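Local coordinates for DUF1818 domain-containing protein (Prochlorococcus marinus, PDB 2IT9), which is of uncharacterised function but may bind DNA, at residues Arg11-Ser16 and Ser22-Gly27; Leu76-Gly81 and Asn87-Leu92. All blocks are in the same frame, centred on the assembly; numbering follows the deposited sequence. Where two conformers were deposited one is given.

In the fold
Contact 1 (11-16 with 22-27) and contact 2 (76-81 with 87-92) are the central hairpins of two different four-stranded antiparallel sheets, one before helix 36-56 in the chain and one after it. Their centres are about 18 Å apart, on opposite sides of the chain's centre. Both are partly buried, contact 2 lying nearer that centre (about 8 Å against 12 Å, between centres). The inner face of contact 1 meets helices 36-56 and 110-120, that of contact 2 helix 36-56, through Trp39 in the first and Val45, Leu49 and Tyr53 in the second. On the outer faces, Arg11 reaches Glu103 of the second subunit, whereas in contact 2 paired asparagines share a water and Arg89 bonds Glu103 of its own chain.

Contact 1: residues Arg11-Ser16 and Ser22-Gly27; sequences RIIFDS and STLIGG
Gly26 O accepts two donors, Arg11 N across the hairpin at 3.1 Å and Trp106 NE1 from strand 102-106. The Arg11 donor stands 43° out of the carbonyl plane, well off the lone-pair directions. In return Gly26 N gives a shorter bond to Arg11 O, 2.7 Å, which closes the hydrogen-bonded pair. At the next hydrogen-bonded pair, Ile13 and Leu24 repeat the exchange more regularly: Leu24 N reaches Ile13 O at 2.7 Å, and Ile13 N reaches Leu24 O, both in the carbonyl plane. Asp15 N to Ser22 O ends the series with the straightest of these bonds (169° at the hydrogen).

Above this ladder Leu24 CD2 touches both Ile13 and Arg11. Leu24 CD2 lies 4.0 Å from Ile13 CD1, the two side chains running side by side, and rests over one face of the Arg11 guanidinium near its rim, 4.0 Å from Arg11 NE. Arg11 gets there because CG sits between its backbone N and carbonyl carbon (chi1 65°), leaning over Gly26 CA at 3.9 Å before the chain extends to NE. The space a CB on Gly26 would need is taken by Arg11 CG. At the far end NH2 donates to water 1, which also bonds Gly27 O, and forms a salt bridge with Glu103 of the second subunit. A leucine in place of Arg11 would probably leave that Glu103 without this intersubunit mate and the water without its guanidinium donor.

On the reverse face Ile12, Thr23 and Ile25 pack on Trp39 of helix 36-56. Ser22 and Thr23 both face Leu34, a classic beta bulge. The whole is an antiparallel beta hairpin at the middle of a four-stranded meander, consistent with the first sheet of a PC4-like fold.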
ATOM      1  N   ARG A  11      -6.697  -7.674  -4.890  1.00 31.47           N
ATOM      2  CA  ARG A  11      -8.051  -7.288  -5.195  1.00 33.67           C
ATOM      3  C   ARG A  11      -8.087  -6.019  -6.071  1.00 28.25           C
ATOM      4  O   ARG A  11      -7.145  -5.179  -6.055  1.00 32.40           O
ATOM      5  CB  ARG A  11      -8.883  -7.113  -3.919  1.00 34.24           C
ATOM      6  CG  ARG A  11      -8.391  -5.962  -3.062  1.00 36.23           C
ATOM      7  CD  ARG A  11      -9.171  -5.904  -1.767  1.00 37.23           C
ATOM      8  NE  ARG A  11      -8.436  -5.046  -0.826  1.00 43.64           N
ATOM      9  CZ  ARG A  11      -9.017  -4.262   0.077  1.00 45.34           C
ATOM     10  NH1 ARG A  11     -10.350  -4.138   0.136  1.00 40.65           N
ATOM     11  NH2 ARG A  11      -8.267  -3.556   0.904  1.00 40.50           N
ATOM     12  N   ILE A  12      -9.183  -5.873  -6.804  1.00 30.76           N
ATOM     13  CA  ILE A  12      -9.492  -4.713  -7.617  1.00 29.53           C
ATOM     14  C   ILE A  12     -10.979  -4.440  -7.418  1.00 32.27           C
ATOM     15  O   ILE A  12     -11.770  -5.361  -7.504  1.00 31.55           O
ATOM     16  CB  ILE A  12      -9.250  -4.951  -9.091  1.00 30.58           C
ATOM     17  CG1 ILE A  12      -7.817  -5.412  -9.318  1.00 35.01           C
ATOM     18  CG2 ILE A  12      -9.541  -3.716  -9.892  1.00 33.56           C
ATOM     19  CD1 ILE A  12      -7.529  -5.541 -10.760  1.00 37.26           C
ATOM     20  N   ILE A  13     -11.341  -3.189  -7.135  1.00 32.47           N
ATOM     21  CA  ILE A  13     -12.714  -2.855  -6.874  1.00 32.96           C
ATOM     22  C   ILE A  13     -13.106  -1.581  -7.603  1.00 34.08           C
ATOM     23  O   ILE A  13     -12.357  -0.611  -7.575  1.00 36.62           O
ATOM     24  CB  ILE A  13     -13.047  -2.639  -5.338  1.00 32.53           C
ATOM     25  CG1 ILE A  13     -12.499  -3.767  -4.468  1.00 34.79           C
ATOM     26  CG2 ILE A  13     -14.630  -2.392  -5.168  1.00 35.14           C
ATOM     27  CD1 ILE A  13     -12.646  -3.586  -3.007  1.00 36.69           C
ATOM     28  N   PHE A  14     -14.234  -1.620  -8.296  1.00 31.93           N
ATOM     29  CA  PHE A  14     -14.780  -0.420  -8.922  0.50 31.37           C
ATOM     30  C   PHE A  14     -16.087  -0.093  -8.200  1.00 31.93           C
ATOM     31  O   PHE A  14     -16.946  -0.979  -8.008  1.00 31.75           O
ATOM     32  CB  PHE A  14     -15.044  -0.615 -10.407  0.50 31.46           C
ATOM     33  CG  PHE A  14     -15.758   0.545 -11.039  0.50 27.55           C
ATOM     34  CD1 PHE A  14     -15.110   1.773 -11.181  0.50 33.85           C
ATOM     35  CD2 PHE A  14     -17.064   0.428 -11.507  0.50 34.34           C
ATOM     36  CE1 PHE A  14     -15.762   2.853 -11.758  0.50 24.98           C
ATOM     37  CE2 PHE A  14     -17.707   1.505 -12.088  0.50 28.86           C
ATOM     38  CZ  PHE A  14     -17.044   2.718 -12.218  0.50 31.92           C
ATOM     39  N   ASP A  15     -16.243   1.172  -7.809  1.00 32.29           N
ATOM     40  CA  ASP A  15     -17.424   1.662  -7.112  1.00 32.73           C
ATOM     41  C   ASP A  15     -18.001   2.817  -7.948  1.00 34.51           C
ATOM     42  O   ASP A  15     -17.460   3.924  -7.953  1.00 32.71           O
ATOM     43  CB  ASP A  15     -17.061   2.100  -5.699  1.00 34.29           C
ATOM     44  CG  ASP A  15     -18.250   2.620  -4.925  1.00 37.16           C
ATOM     45  OD1 ASP A  15     -19.364   2.754  -5.475  1.00 35.98           O
ATOM     46  OD2 ASP A  15     -18.083   2.880  -3.722  1.00 37.54           O
ATOM     47  N   SER A  16     -19.091   2.542  -8.659  1.00 32.72           N
ATOM     48  CA  SER A  16     -19.700   3.539  -9.551  1.00 35.21           C
ATOM     49  C   SER A  16     -20.298   4.724  -8.803  1.00 34.90           C
ATOM     50  O   SER A  16     -20.592   5.721  -9.418  1.00 37.30           O
ATOM     51  CB  SER A  16     -20.758   2.901 -10.455  1.00 35.89           C
ATOM     52  OG  SER A  16     -21.927   2.575  -9.725  1.00 37.23           O
ATOM     53  N   SER A  22     -12.821   6.211  -7.909  1.00 35.78           N
ATOM     54  CA  SER A  22     -13.775   5.133  -8.129  1.00 34.75           C
ATOM     55  C   SER A  22     -13.175   3.724  -8.265  1.00 35.71           C
ATOM     56  O   SER A  22     -13.935   2.759  -8.354  1.00 35.31           O
ATOM     57  CB  SER A  22     -14.618   5.480  -9.349  1.00 35.41           C
ATOM     58  OG  SER A  22     -13.783   5.661 -10.469  1.00 36.63           O
ATOM     59  N   THR A  23     -11.850   3.596  -8.291  1.00 33.76           N
ATOM     60  CA  THR A  23     -11.191   2.257  -8.325  1.00 33.31           C
ATOM     61  C   THR A  23     -10.269   2.038  -7.149  1.00 36.02           C
ATOM     62  O   THR A  23      -9.648   2.981  -6.658  1.00 38.22           O
ATOM     63  CB  THR A  23     -10.400   2.075  -9.648  1.00 34.16           C
ATOM     64  OG1 THR A  23     -11.318   2.117 -10.733  1.00 40.32           O
ATOM     65  CG2 THR A  23      -9.662   0.769  -9.704  1.00 39.49           C
ATOM     66  N   LEU A  24     -10.254   0.820  -6.633  1.00 33.36           N
ATOM     67  CA  LEU A  24      -9.284   0.455  -5.621  1.00 32.76           C
ATOM     68  C   LEU A  24      -8.463  -0.714  -6.147  1.00 34.40           C
ATOM     69  O   LEU A  24      -9.002  -1.648  -6.711  1.00 35.60           O
ATOM     70  CB  LEU A  24      -9.991   0.115  -4.325  1.00 33.56           C
ATOM     71  CG  LEU A  24      -9.157  -0.540  -3.218  1.00 37.21           C
ATOM     72  CD1 LEU A  24      -9.782  -0.261  -1.877  1.00 39.64           C
ATOM     73  CD2 LEU A  24      -8.942  -2.037  -3.414  1.00 42.51           C
ATOM     74  N   ILE A  25      -7.155  -0.660  -5.935  1.00 32.89           N
ATOM     75  CA  ILE A  25      -6.285  -1.807  -6.182  1.00 33.09           C
ATOM     76  C   ILE A  25      -5.671  -2.191  -4.850  1.00 34.54           C
ATOM     77  O   ILE A  25      -5.379  -1.312  -3.996  1.00 33.50           O
ATOM     78  CB  ILE A  25      -5.218  -1.560  -7.273  1.00 34.37           C
ATOM     79  CG1 ILE A  25      -4.355  -0.352  -6.941  1.00 36.70           C
ATOM     80  CG2 ILE A  25      -5.881  -1.397  -8.639  1.00 36.02           C
ATOM     81  CD1 ILE A  25      -3.052  -0.233  -7.744  1.00 35.21           C
ATOM     82  N   GLY A  26      -5.543  -3.495  -4.630  1.00 33.51           N
ATOM     83  CA  GLY A  26      -4.987  -4.014  -3.405  1.00 33.56           C
ATOM     84  C   GLY A  26      -4.023  -5.184  -3.501  1.00 35.55           C
ATOM     85  O   GLY A  26      -4.166  -6.011  -4.378  1.00 33.64           O
ATOM     86  N   GLY A  27      -3.029  -5.198  -2.596  1.00 35.21           N
ATOM     87  CA  GLY A  27      -2.109  -6.300  -2.375  1.00 35.02           C
ATOM     88  C   GLY A  27      -2.438  -6.942  -1.020  1.00 36.19           C
ATOM     89  O   GLY A  27      -3.501  -6.709  -0.433  1.00 40.45           O
TER
HETATM   90  O   HOH W   1      -5.799  -4.916   0.362  1.00 30.66           O

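Contact 2: residues Leu76-Gly81 and Asn87-Leu92; sequences LAILNG and NLRLIL
Asn87 meets Asn80 side by side, the two side chains pointing the same way off the outer face of the hairpin. From Asn87 CB the amide rises between the backbone N and carbonyl carbon (chi1 60°), which brings CG to 3.7 Å from Asn80 O. At the tip, Asn87 OD1 lies 3.3 Å from Asn80 CB and accepts a short 2.6 Å bond from water 2, while ND2 stays farther from Asn80. The two amide planes are turned 64° apart, and the water mediates between them: it accepts from Asn80 ND2 at 2.9 Å and donates to Ile78 O as well as to Asn87 OD1. Because Asn80 OD1 is also bonded to Thr67, both ends of that amide are engaged, which should fix its rotation.

Ile78 O is thus gripped twice, by the water and by Arg89 N, whose bond is nearly linear (174° at the hydrogen). Leu88 CD1 approaches Ile78 O to 3.6 Å. Reciprocal backbone pairs Leu76-Ile91, Ile78-Arg89 and Asn80-Asn87 carry the antiparallel register, the longest of their bonds being Asn80 N to Asn87 O at 3.2 Å.

On the inner face one contact is tight: Ala77 CB touches Leu90 CD2 at 3.4 Å, closer than usual for two carbons. Leu88 CD1 lies 4.2 Å from Ala77 CB.

Outside the pair, Arg89 forms a salt bridge with Glu103 of strand 102-106, and its NE bonds a triethylene glycol probably left from crystallisation. Strands 65-72 and 102-106 flank the hairpin, the first beside 76-81 and the second beside 87-92, while helix 36-56 packs against the inner face, with Val45 and Leu49 on Ala77, Tyr53 on Leu79 and Leu42 on Leu90.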
ATOM      1  N   LEU A  76       5.175   4.744 -12.942  1.00 34.05           N
ATOM      2  CA  LEU A  76       6.457   4.141 -13.266  0.50 34.44           C
ATOM      3  C   LEU A  76       6.348   2.703 -12.767  1.00 35.98           C
ATOM      4  O   LEU A  76       6.103   2.415 -11.574  1.00 34.83           O
ATOM      5  CB  LEU A  76       7.642   4.927 -12.692  0.50 35.25           C
ATOM      6  CG  LEU A  76       8.978   4.475 -13.275  0.50 35.59           C
ATOM      7  CD1 LEU A  76      10.058   5.581 -13.171  0.50 28.54           C
ATOM      8  CD2 LEU A  76       9.441   3.176 -12.664  0.50 32.61           C
ATOM      9  N   ALA A  77       6.449   1.763 -13.697  1.00 34.84           N
ATOM     10  CA  ALA A  77       6.300   0.381 -13.334  1.00 32.06           C
ATOM     11  C   ALA A  77       7.546  -0.411 -13.611  1.00 31.80           C
ATOM     12  O   ALA A  77       8.138  -0.229 -14.645  1.00 33.84           O
ATOM     13  CB  ALA A  77       5.136  -0.206 -14.127  1.00 35.42           C
ATOM     14  N   ILE A  78       7.896  -1.309 -12.695  1.00 32.09           N
ATOM     15  CA  ILE A  78       9.105  -2.124 -12.816  1.00 33.92           C
ATOM     16  C   ILE A  78       8.741  -3.575 -12.678  1.00 34.17           C
ATOM     17  O   ILE A  78       8.243  -4.020 -11.617  1.00 32.20           O
ATOM     18  CB  ILE A  78      10.147  -1.712 -11.764  1.00 31.96           C
ATOM     19  CG1 ILE A  78      10.467  -0.194 -11.873  1.00 39.23           C
ATOM     20  CG2 ILE A  78      11.430  -2.532 -11.914  1.00 36.27           C
ATOM     21  CD1 ILE A  78      10.981   0.365 -10.617  1.00 45.05           C
ATOM     22  N   LEU A  79       8.993  -4.323 -13.742  1.00 33.70           N
ATOM     23  CA  LEU A  79       8.733  -5.735 -13.777  1.00 30.89           C
ATOM     24  C   LEU A  79      10.078  -6.436 -13.653  1.00 34.37           C
ATOM     25  O   LEU A  79      11.040  -6.103 -14.369  1.00 33.59           O
ATOM     26  CB  LEU A  79       8.057  -6.121 -15.094  1.00 32.46           C
ATOM     27  CG  LEU A  79       7.791  -7.598 -15.346  1.00 31.66           C
ATOM     28  CD1 LEU A  79       6.641  -7.764 -16.335  1.00 31.98           C
ATOM     29  CD2 LEU A  79       9.030  -8.356 -15.796  1.00 36.48           C
ATOM     30  N   ASN A  80      10.147  -7.387 -12.749  1.00 34.29           N
ATOM     31  CA  ASN A  80      11.327  -8.240 -12.554  1.00 32.56           C
ATOM     32  C   ASN A  80      10.891  -9.704 -12.668  1.00 35.19           C
ATOM     33  O   ASN A  80       9.953 -10.142 -11.983  1.00 33.42           O
ATOM     34  CB  ASN A  80      11.944  -8.035 -11.180  1.00 35.44           C
ATOM     35  CG  ASN A  80      12.943  -6.909 -11.152  1.00 40.90           C
ATOM     36  OD1 ASN A  80      14.094  -7.078 -11.569  1.00 47.18           O
ATOM     37  ND2 ASN A  80      12.536  -5.773 -10.601  1.00 42.53           N
ATOM     38  N   GLY A  81      11.525 -10.463 -13.534  1.00 32.65           N
ATOM     39  CA  GLY A  81      11.134 -11.865 -13.616  1.00 34.51           C
ATOM     40  C   GLY A  81      12.134 -12.771 -14.244  1.00 33.37           C
ATOM     41  O   GLY A  81      13.238 -12.364 -14.543  1.00 34.51           O
ATOM     42  N   ASN A  87       7.367 -10.286 -10.770  1.00 31.84           N
ATOM     43  CA  ASN A  87       6.770  -9.405  -9.770  1.00 32.61           C
ATOM     44  C   ASN A  87       6.675  -8.012 -10.383  1.00 33.44           C
ATOM     45  O   ASN A  87       7.246  -7.721 -11.458  1.00 34.53           O
ATOM     46  CB  ASN A  87       7.534  -9.399  -8.434  1.00 32.45           C
ATOM     47  CG  ASN A  87       8.963  -8.948  -8.577  1.00 37.01           C
ATOM     48  OD1 ASN A  87       9.261  -8.026  -9.312  1.00 36.51           O
ATOM     49  ND2 ASN A  87       9.852  -9.608  -7.863  1.00 41.76           N
ATOM     50  N   LEU A  88       5.938  -7.135  -9.705  1.00 33.87           N
ATOM     51  CA  LEU A  88       5.670  -5.811 -10.227  1.00 33.25           C
ATOM     52  C   LEU A  88       5.655  -4.761  -9.139  1.00 36.85           C
ATOM     53  O   LEU A  88       4.907  -4.892  -8.155  1.00 35.23           O
ATOM     54  CB  LEU A  88       4.313  -5.787 -10.950  1.00 35.64           C
ATOM     55  CG  LEU A  88       3.923  -4.456 -11.638  1.00 35.01           C
ATOM     56  CD1 LEU A  88       4.813  -4.201 -12.810  1.00 37.11           C
ATOM     57  CD2 LEU A  88       2.487  -4.523 -12.059  1.00 43.07           C
ATOM     58  N   ARG A  89       6.502  -3.745  -9.324  1.00 33.98           N
ATOM     59  CA  ARG A  89       6.581  -2.598  -8.432  1.00 34.23           C
ATOM     60  C   ARG A  89       6.012  -1.412  -9.194  1.00 36.31           C
ATOM     61  O   ARG A  89       6.366  -1.197 -10.350  1.00 35.69           O
ATOM     62  CB  ARG A  89       8.012  -2.328  -8.024  1.00 37.25           C
ATOM     63  CG  ARG A  89       8.116  -1.212  -7.030  1.00 43.12           C
ATOM     64  CD  ARG A  89       9.545  -0.962  -6.605  1.00 44.53           C
ATOM     65  NE  ARG A  89       9.609   0.182  -5.693  1.00 46.89           N
ATOM     66  CZ  ARG A  89      10.673   0.967  -5.558  1.00 53.75           C
ATOM     67  NH1 ARG A  89      11.770   0.772  -6.286  1.00 52.36           N
ATOM     68  NH2 ARG A  89      10.636   1.983  -4.705  1.00 54.23           N
ATOM     69  N   LEU A  90       5.097  -0.687  -8.559  1.00 35.23           N
ATOM     70  CA  LEU A  90       4.443   0.455  -9.175  1.00 33.59           C
ATOM     71  C   LEU A  90       4.705   1.712  -8.329  1.00 36.22           C
ATOM     72  O   LEU A  90       4.563   1.672  -7.104  1.00 38.10           O
ATOM     73  CB  LEU A  90       2.957   0.272  -9.255  1.00 35.93           C
ATOM     74  CG  LEU A  90       2.519  -0.856 -10.187  1.00 34.66           C
ATOM     75  CD1 LEU A  90       1.043  -1.037 -10.006  1.00 39.36           C
ATOM     76  CD2 LEU A  90       2.829  -0.494 -11.626  1.00 39.43           C
ATOM     77  N   ILE A  91       5.112   2.772  -8.996  1.00 35.73           N
ATOM     78  CA  ILE A  91       5.294   4.079  -8.366  1.00 35.10           C
ATOM     79  C   ILE A  91       4.326   5.053  -9.015  1.00 37.56           C
ATOM     80  O   ILE A  91       4.443   5.346 -10.225  1.00 34.13           O
ATOM     81  CB  ILE A  91       6.719   4.596  -8.538  1.00 37.07           C
ATOM     82  CG1 ILE A  91       7.749   3.516  -8.206  1.00 44.00           C
ATOM     83  CG2 ILE A  91       6.930   5.905  -7.764  1.00 36.36           C
ATOM     84  CD1 ILE A  91       7.682   2.993  -6.875  1.00 50.65           C
ATOM     85  N   LEU A  92       3.434   5.598  -8.191  1.00 34.63           N
ATOM     86  CA  LEU A  92       2.426   6.546  -8.624  1.00 33.92           C
ATOM     87  C   LEU A  92       2.827   7.932  -8.160  1.00 36.22           C
ATOM     88  O   LEU A  92       2.902   8.207  -6.964  1.00 32.32           O
ATOM     89  CB  LEU A  92       1.090   6.140  -8.015  1.00 35.52           C
ATOM     90  CG  LEU A  92      -0.101   7.010  -8.404  1.00 35.87           C
ATOM     91  CD1 LEU A  92      -0.286   7.114  -9.929  1.00 36.98           C
ATOM     92  CD2 LEU A  92      -1.348   6.446  -7.737  1.00 39.86           C
TER
HETATM   93  O   HOH W   2       9.761  -5.476  -9.788  1.00 20.57           O